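Local coordinates for beta-galactosidase (Marinomonas sp. ef1, PDB 6Y2K), which probably hydrolyses terminal beta-D-galactose residues of beta-galactosides such as lactose, as a cold-active, hexameric family 42 glycoside hydrolase, at residues A[160-171]-A[187-195]. Sequence-based numbering, arbitrary orientation. Where two conformers were deposited one is given.
Sequences FRLWLAEKYGTV and YRSFDEIEL
The carbonyl oxygen I193 O is gripped by two nitrogens of one guanidinium: R161 NE at 2.9 Å and R161 NH2 at 2.8 Å. The pair docks the loop before helix 205-233 onto helix 154-168, in an excursion between the fourth and fifth strands of the (beta/alpha)8 barrel. I193 O lies almost in the guanidinium plane, and NE also sits in the carbonyl plane, whereas NH2 meets the oxygen from 40° above it. R161 reaches there with its chain extended from CG to NE, while D191 O rests 3.1 Å above one guanidinium face, too badly angled for a hydrogen bond to NH2. Water 1 accepts a hydrogen bond from R161 NH2 and bridges to E194 OE2, to which it probably donates; the E194 carboxylate also forms a salt bridge with K79 of the second subunit, so the bend of the loop lies beside a subunit interface. A leucine in place of R161 would probably leave I193 O without either donor and E194 without its water-mediated link to the helix. Beyond this polar clasp, F190, in a 3-10 turn, drives its ring between the end of helix 154-168 and the start of helix 171-178. A CH-pi contact puts A165 CA 3.8 Å from the ring centroid; V171 CA covers the opposite face, and G169 O lies at the edge. L164 CD1 and I193 CD1 meet tip to tip at 3.7 Å, and L174 of helix 171-178 touches both side chains as well as F190. V171 packs against the loop at Y187 and R188: with CG2 anti to its own N and CG1 between N and carbonyl carbon (chi1 72°), CG2 packs on Y187 CB and CG1 stands 3.4 Å from R188 O.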
ATOM      1  N   PHE A 160      20.657 -27.681  42.953  1.00 16.84           N
ATOM      2  CA  PHE A 160      21.558 -26.691  42.333  1.00 16.60           C
ATOM      3  C   PHE A 160      22.777 -26.425  43.218  1.00 16.68           C
ATOM      4  O   PHE A 160      23.914 -26.462  42.745  1.00 16.60           O
ATOM      5  CB  PHE A 160      20.787 -25.398  42.024  1.00 16.14           C
ATOM      6  CG  PHE A 160      21.561 -24.357  41.237  1.00 15.63           C
ATOM      7  CD1 PHE A 160      22.364 -24.702  40.146  1.00 15.19           C
ATOM      8  CD2 PHE A 160      21.429 -23.000  41.562  1.00 15.38           C
ATOM      9  CE1 PHE A 160      23.038 -23.725  39.421  1.00 15.16           C
ATOM     10  CE2 PHE A 160      22.094 -22.018  40.828  1.00 15.36           C
ATOM     11  CZ  PHE A 160      22.897 -22.380  39.753  1.00 15.15           C
ATOM     12  N   ARG A 161      22.552 -26.231  44.509  1.00 16.94           N
ATOM     13  CA  ARG A 161      23.673 -25.982  45.426  1.00 17.68           C
ATOM     14  C   ARG A 161      24.644 -27.172  45.506  1.00 18.41           C
ATOM     15  O   ARG A 161      25.860 -26.970  45.583  1.00 18.11           O
ATOM     16  CB  ARG A 161      23.164 -25.586  46.809  1.00 17.48           C
ATOM     17  CG  ARG A 161      22.437 -24.256  46.806  1.00 17.40           C
ATOM     18  CD  ARG A 161      21.643 -24.066  48.077  1.00 17.66           C
ATOM     19  NE  ARG A 161      21.177 -22.689  48.205  1.00 17.83           N
ATOM     20  CZ  ARG A 161      20.354 -22.256  49.153  1.00 18.81           C
ATOM     21  NH1 ARG A 161      19.893 -23.090  50.089  1.00 19.61           N
ATOM     22  NH2 ARG A 161      19.988 -20.975  49.175  1.00 18.95           N
ATOM     23  N   LEU A 162      24.112 -28.398  45.474  1.00 19.06           N
ATOM     24  CA  LEU A 162      24.955 -29.606  45.434  1.00 19.88           C
ATOM     25  C   LEU A 162      25.721 -29.717  44.118  1.00 19.32           C
ATOM     26  O   LEU A 162      26.913 -30.037  44.115  1.00 19.05           O
ATOM     27  CB  LEU A 162      24.128 -30.879  45.655  1.00 21.22           C
ATOM     28  CG  LEU A 162      23.545 -31.117  47.053  1.00 22.87           C
ATOM     29  CD1 LEU A 162      22.668 -32.370  47.033  1.00 23.96           C
ATOM     30  CD2 LEU A 162      24.635 -31.246  48.119  1.00 23.90           C
ATOM     31  N   TRP A 163      25.027 -29.452  43.010  1.00 18.66           N
ATOM     32  CA  TRP A 163      25.619 -29.474  41.668  1.00 18.21           C
ATOM     33  C   TRP A 163      26.760 -28.458  41.527  1.00 17.71           C
ATOM     34  O   TRP A 163      27.800 -28.769  40.946  1.00 17.35           O
ATOM     35  CB  TRP A 163      24.520 -29.225  40.623  1.00 18.43           C
ATOM     36  CG  TRP A 163      24.903 -29.375  39.171  1.00 18.01           C
ATOM     37  CD1 TRP A 163      24.719 -30.478  38.377  1.00 18.30           C
ATOM     38  CD2 TRP A 163      25.483 -28.375  38.336  1.00 18.08           C
ATOM     39  NE1 TRP A 163      25.167 -30.224  37.100  1.00 17.91           N
ATOM     40  CE2 TRP A 163      25.638 -28.939  37.048  1.00 18.03           C
ATOM     41  CE3 TRP A 163      25.895 -27.053  38.551  1.00 18.12           C
ATOM     42  CZ2 TRP A 163      26.183 -28.224  35.981  1.00 17.89           C
ATOM     43  CZ3 TRP A 163      26.436 -26.342  37.487  1.00 18.15           C
ATOM     44  CH2 TRP A 163      26.576 -26.931  36.218  1.00 18.01           C
ATOM     45  N   LEU A 164      26.572 -27.260  42.079  1.00 17.75           N
ATOM     46  CA  LEU A 164      27.609 -26.219  42.052  1.00 18.10           C
ATOM     47  C   LEU A 164      28.861 -26.593  42.866  1.00 18.88           C
ATOM     48  O   LEU A 164      29.990 -26.322  42.428  1.00 18.20           O
ATOM     49  CB  LEU A 164      27.052 -24.882  42.554  1.00 17.79           C
ATOM     50  CG  LEU A 164      26.018 -24.170  41.673  1.00 17.58           C
ATOM     51  CD1 LEU A 164      25.404 -23.017  42.448  1.00 17.16           C
ATOM     52  CD2 LEU A 164      26.652 -23.675  40.378  1.00 17.18           C
ATOM     53  N   ALA A 165      28.661 -27.197  44.040  1.00 20.02           N
ATOM     54  CA  ALA A 165      29.781 -27.683  44.861  1.00 21.23           C
ATOM     55  C   ALA A 165      30.588 -28.745  44.119  1.00 22.24           C
ATOM     56  O   ALA A 165      31.824 -28.705  44.126  1.00 21.64           O
ATOM     57  CB  ALA A 165      29.294 -28.211  46.208  1.00 21.49           C
ATOM     58  N   GLU A 166      29.887 -29.663  43.454  1.00 23.90           N
ATOM     59  CA  GLU A 166      30.526 -30.700  42.636  1.00 25.70           C
ATOM     60  C   GLU A 166      31.330 -30.112  41.467  1.00 24.53           C
ATOM     61  O   GLU A 166      32.437 -30.563  41.194  1.00 23.11           O
ATOM     62  CB  GLU A 166      29.461 -31.687  42.133  1.00 28.56           C
ATOM     63  CG  GLU A 166      29.961 -32.878  41.325  1.00 33.26           C
ATOM     64  CD  GLU A 166      30.970 -33.745  42.062  1.00 37.85           C
ATOM     65  OE1 GLU A 166      30.829 -33.921  43.295  1.00 41.30           O
ATOM     66  OE2 GLU A 166      31.908 -34.252  41.397  1.00 42.39           O
ATOM     67  N   LYS A 167      30.782 -29.106  40.790  1.00 22.79           N
ATOM     68  CA  LYS A 167      31.479 -28.460  39.675  1.00 22.09           C
ATOM     69  C   LYS A 167      32.685 -27.633  40.112  1.00 20.92           C
ATOM     70  O   LYS A 167      33.754 -27.775  39.533  1.00 20.98           O
ATOM     71  CB  LYS A 167      30.524 -27.569  38.866  1.00 22.01           C
ATOM     72  CG  LYS A 167      31.191 -26.892  37.677  1.00 22.16           C
ATOM     73  CD  LYS A 167      30.177 -26.239  36.755  1.00 22.32           C
ATOM     74  CE  LYS A 167      30.884 -25.573  35.590  1.00 22.60           C
ATOM     75  NZ  LYS A 167      29.933 -25.070  34.564  1.00 22.99           N
ATOM     76  N   TYR A 168      32.508 -26.770  41.105  1.00 20.01           N
ATOM     77  CA  TYR A 168      33.529 -25.777  41.470  1.00 20.17           C
ATOM     78  C   TYR A 168      34.431 -26.139  42.660  1.00 20.41           C
ATOM     79  O   TYR A 168      35.541 -25.586  42.781  1.00 20.37           O
ATOM     80  CB  TYR A 168      32.857 -24.416  41.716  1.00 20.26           C
ATOM     81  CG  TYR A 168      32.260 -23.854  40.449  1.00 20.05           C
ATOM     82  CD1 TYR A 168      33.076 -23.350  39.444  1.00 19.95           C
ATOM     83  CD2 TYR A 168      30.881 -23.881  40.225  1.00 20.06           C
ATOM     84  CE1 TYR A 168      32.541 -22.855  38.257  1.00 20.11           C
ATOM     85  CE2 TYR A 168      30.335 -23.394  39.044  1.00 19.69           C
ATOM     86  CZ  TYR A 168      31.164 -22.881  38.063  1.00 19.75           C
ATOM     87  OH  TYR A 168      30.641 -22.399  36.889  1.00 18.99           O
ATOM     88  N   GLY A 169      33.955 -27.015  43.549  1.00 20.67           N
ATOM     89  CA  GLY A 169      34.688 -27.382  44.767  1.00 20.72           C
ATOM     90  C   GLY A 169      34.544 -26.377  45.901  1.00 20.22           C
ATOM     91  O   GLY A 169      34.085 -26.730  46.988  1.00 20.68           O
ATOM     92  N   THR A 170      34.964 -25.135  45.656  1.00 20.25           N
ATOM     93  CA  THR A 170      34.847 -24.048  46.614  1.00 20.29           C
ATOM     94  C   THR A 170      33.989 -22.924  46.040  1.00 20.39           C
ATOM     95  O   THR A 170      33.941 -22.721  44.815  1.00 19.70           O
ATOM     96  CB  THR A 170      36.229 -23.469  46.965  1.00 20.76           C
ATOM     97  OG1 THR A 170      36.803 -22.852  45.811  1.00 20.74           O
ATOM     98  CG2 THR A 170      37.173 -24.565  47.466  1.00 21.09           C
ATOM     99  N   VAL A 171      33.310 -22.191  46.920  1.00 19.98           N
ATOM    100  CA  VAL A 171      32.563 -21.005  46.492  1.00 20.28           C
ATOM    101  C   VAL A 171      33.485 -19.906  45.927  1.00 20.67           C
ATOM    102  O   VAL A 171      33.072 -19.119  45.070  1.00 20.49           O
ATOM    103  CB  VAL A 171      31.667 -20.462  47.624  1.00 20.25           C
ATOM    104  CG1 VAL A 171      32.497 -19.799  48.722  1.00 20.06           C
ATOM    105  CG2 VAL A 171      30.612 -19.515  47.058  1.00 20.55           C
ATOM    106  N   TYR A 187      29.277 -14.604  46.912  1.00 16.55           N
ATOM    107  CA  TYR A 187      28.720 -15.508  47.926  1.00 16.88           C
ATOM    108  C   TYR A 187      29.795 -16.001  48.894  1.00 16.95           C
ATOM    109  O   TYR A 187      30.912 -16.324  48.484  1.00 16.94           O
ATOM    110  CB  TYR A 187      28.046 -16.709  47.244  1.00 16.72           C
ATOM    111  CG  TYR A 187      27.014 -16.261  46.238  1.00 16.71           C
ATOM    112  CD1 TYR A 187      25.748 -15.837  46.651  1.00 16.43           C
ATOM    113  CD2 TYR A 187      27.311 -16.215  44.883  1.00 16.74           C
ATOM    114  CE1 TYR A 187      24.803 -15.405  45.738  1.00 16.26           C
ATOM    115  CE2 TYR A 187      26.368 -15.785  43.960  1.00 16.64           C
ATOM    116  CZ  TYR A 187      25.117 -15.373  44.394  1.00 16.44           C
ATOM    117  OH  TYR A 187      24.182 -14.931  43.481  1.00 15.69           O
ATOM    118  N   ARG A 188      29.439 -16.054  50.177  1.00 17.75           N
ATOM    119  CA  ARG A 188      30.300 -16.623  51.217  1.00 18.09           C
ATOM    120  C   ARG A 188      30.303 -18.154  51.209  1.00 18.13           C
ATOM    121  O   ARG A 188      31.236 -18.778  51.727  1.00 17.80           O
ATOM    122  CB  ARG A 188      29.838 -16.164  52.600  1.00 18.85           C
ATOM    123  CG  ARG A 188      29.893 -14.664  52.834  1.00 19.24           C
ATOM    124  CD  ARG A 188      29.701 -14.350  54.313  1.00 19.69           C
ATOM    125  NE  ARG A 188      28.435 -14.881  54.825  1.00 19.76           N
ATOM    126  CZ  ARG A 188      28.133 -15.040  56.114  1.00 20.32           C
ATOM    127  NH1 ARG A 188      28.995 -14.700  57.072  1.00 19.86           N
ATOM    128  NH2 ARG A 188      26.947 -15.537  56.455  1.00 20.69           N
ATOM    129  N   SER A 189      29.238 -18.749  50.670  1.00 17.56           N
ATOM    130  CA  SER A 189      29.070 -20.195  50.648  1.00 18.07           C
ATOM    131  C   SER A 189      28.064 -20.581  49.563  1.00 17.72           C
ATOM    132  O   SER A 189      27.297 -19.742  49.081  1.00 17.46           O
ATOM    133  CB  SER A 189      28.550 -20.679  52.008  1.00 18.90           C
ATOM    134  OG  SER A 189      27.238 -20.167  52.273  1.00 19.62           O
ATOM    135  N   PHE A 190      28.043 -21.855  49.197  1.00 17.89           N
ATOM    136  CA  PHE A 190      27.056 -22.328  48.228  1.00 17.67           C
ATOM    137  C   PHE A 190      25.628 -22.125  48.721  1.00 17.69           C
ATOM    138  O   PHE A 190      24.759 -21.814  47.909  1.00 17.52           O
ATOM    139  CB  PHE A 190      27.298 -23.786  47.857  1.00 17.59           C
ATOM    140  CG  PHE A 190      28.592 -24.007  47.121  1.00 17.85           C
ATOM    141  CD1 PHE A 190      28.765 -23.506  45.837  1.00 17.96           C
ATOM    142  CD2 PHE A 190      29.635 -24.718  47.706  1.00 18.20           C
ATOM    143  CE1 PHE A 190      29.951 -23.708  45.143  1.00 18.22           C
ATOM    144  CE2 PHE A 190      30.826 -24.918  47.018  1.00 18.65           C
ATOM    145  CZ  PHE A 190      30.983 -24.410  45.735  1.00 18.31           C
ATOM    146  N   ASP A 191      25.395 -22.233  50.036  1.00 18.39           N
ATOM    147  CA  ASP A 191      24.047 -22.116  50.608  0.50 18.75           C
ATOM    148  C   ASP A 191      23.509 -20.676  50.674  1.00 18.75           C
ATOM    149  O   ASP A 191      22.379 -20.458  51.100  1.00 18.86           O
ATOM    150  CB  ASP A 191      23.991 -22.778  51.995  0.50 19.26           C
ATOM    151  CG  ASP A 191      24.138 -24.296  51.925  0.50 19.63           C
ATOM    152  OD1 ASP A 191      23.984 -24.884  50.827  0.50 19.69           O
ATOM    153  OD2 ASP A 191      24.403 -24.905  52.976  0.50 20.35           O
ATOM    154  N   GLU A 192      24.323 -19.693  50.270  1.00 18.02           N
ATOM    155  CA  GLU A 192      23.838 -18.324  50.060  1.00 17.57           C
ATOM    156  C   GLU A 192      23.227 -18.125  48.665  1.00 17.23           C
ATOM    157  O   GLU A 192      22.485 -17.161  48.449  1.00 16.89           O
ATOM    158  CB  GLU A 192      24.946 -17.291  50.275  1.00 17.31           C
ATOM    159  CG  GLU A 192      25.272 -17.026  51.737  1.00 17.59           C
ATOM    160  CD  GLU A 192      26.148 -15.798  51.947  1.00 17.83           C
ATOM    161  OE1 GLU A 192      26.780 -15.318  50.974  1.00 18.08           O
ATOM    162  OE2 GLU A 192      26.202 -15.310  53.100  1.00 18.03           O
ATOM    163  N   ILE A 193      23.546 -19.016  47.726  1.00 16.89           N
ATOM    164  CA  ILE A 193      23.143 -18.858  46.336  1.00 17.15           C
ATOM    165  C   ILE A 193      21.655 -19.198  46.207  1.00 17.25           C
ATOM    166  O   ILE A 193      21.191 -20.198  46.751  1.00 17.08           O
ATOM    167  CB  ILE A 193      23.992 -19.737  45.385  1.00 17.10           C
ATOM    168  CG1 ILE A 193      25.480 -19.338  45.471  1.00 17.22           C
ATOM    169  CG2 ILE A 193      23.487 -19.601  43.956  1.00 16.95           C
ATOM    170  CD1 ILE A 193      26.434 -20.260  44.747  1.00 17.49           C
ATOM    171  N   GLU A 194      20.916 -18.336  45.510  1.00 17.53           N
ATOM    172  CA  GLU A 194      19.484 -18.508  45.297  1.00 17.29           C
ATOM    173  C   GLU A 194      19.211 -18.947  43.859  1.00 17.26           C
ATOM    174  O   GLU A 194      20.110 -18.996  43.018  1.00 16.97           O
ATOM    175  CB  GLU A 194      18.741 -17.189  45.587  1.00 17.89           C
ATOM    176  CG  GLU A 194      18.897 -16.640  47.003  1.00 18.46           C
ATOM    177  CD  GLU A 194      18.195 -17.445  48.093  1.00 19.18           C
ATOM    178  OE1 GLU A 194      17.345 -18.310  47.789  1.00 18.87           O
ATOM    179  OE2 GLU A 194      18.508 -17.194  49.281  1.00 19.14           O
ATOM    180  N   LEU A 195      17.947 -19.262  43.584  1.00 17.60           N
ATOM    181  CA  LEU A 195      17.487 -19.493  42.218  1.00 17.48           C
ATOM    182  C   LEU A 195      17.578 -18.167  41.446  1.00 17.31           C
ATOM    183  O   LEU A 195      17.501 -17.096  42.064  1.00 17.41           O
ATOM    184  CB  LEU A 195      16.042 -20.016  42.226  1.00 17.94           C
ATOM    185  CG  LEU A 195      15.819 -21.362  42.927  1.00 18.49           C
ATOM    186  CD1 LEU A 195      14.334 -21.610  43.164  1.00 18.77           C
ATOM    187  CD2 LEU A 195      16.454 -22.492  42.120  1.00 18.45           C
TER
HETATM  188  O   HOH W   1      19.298 -19.041  51.230  1.00 23.32           O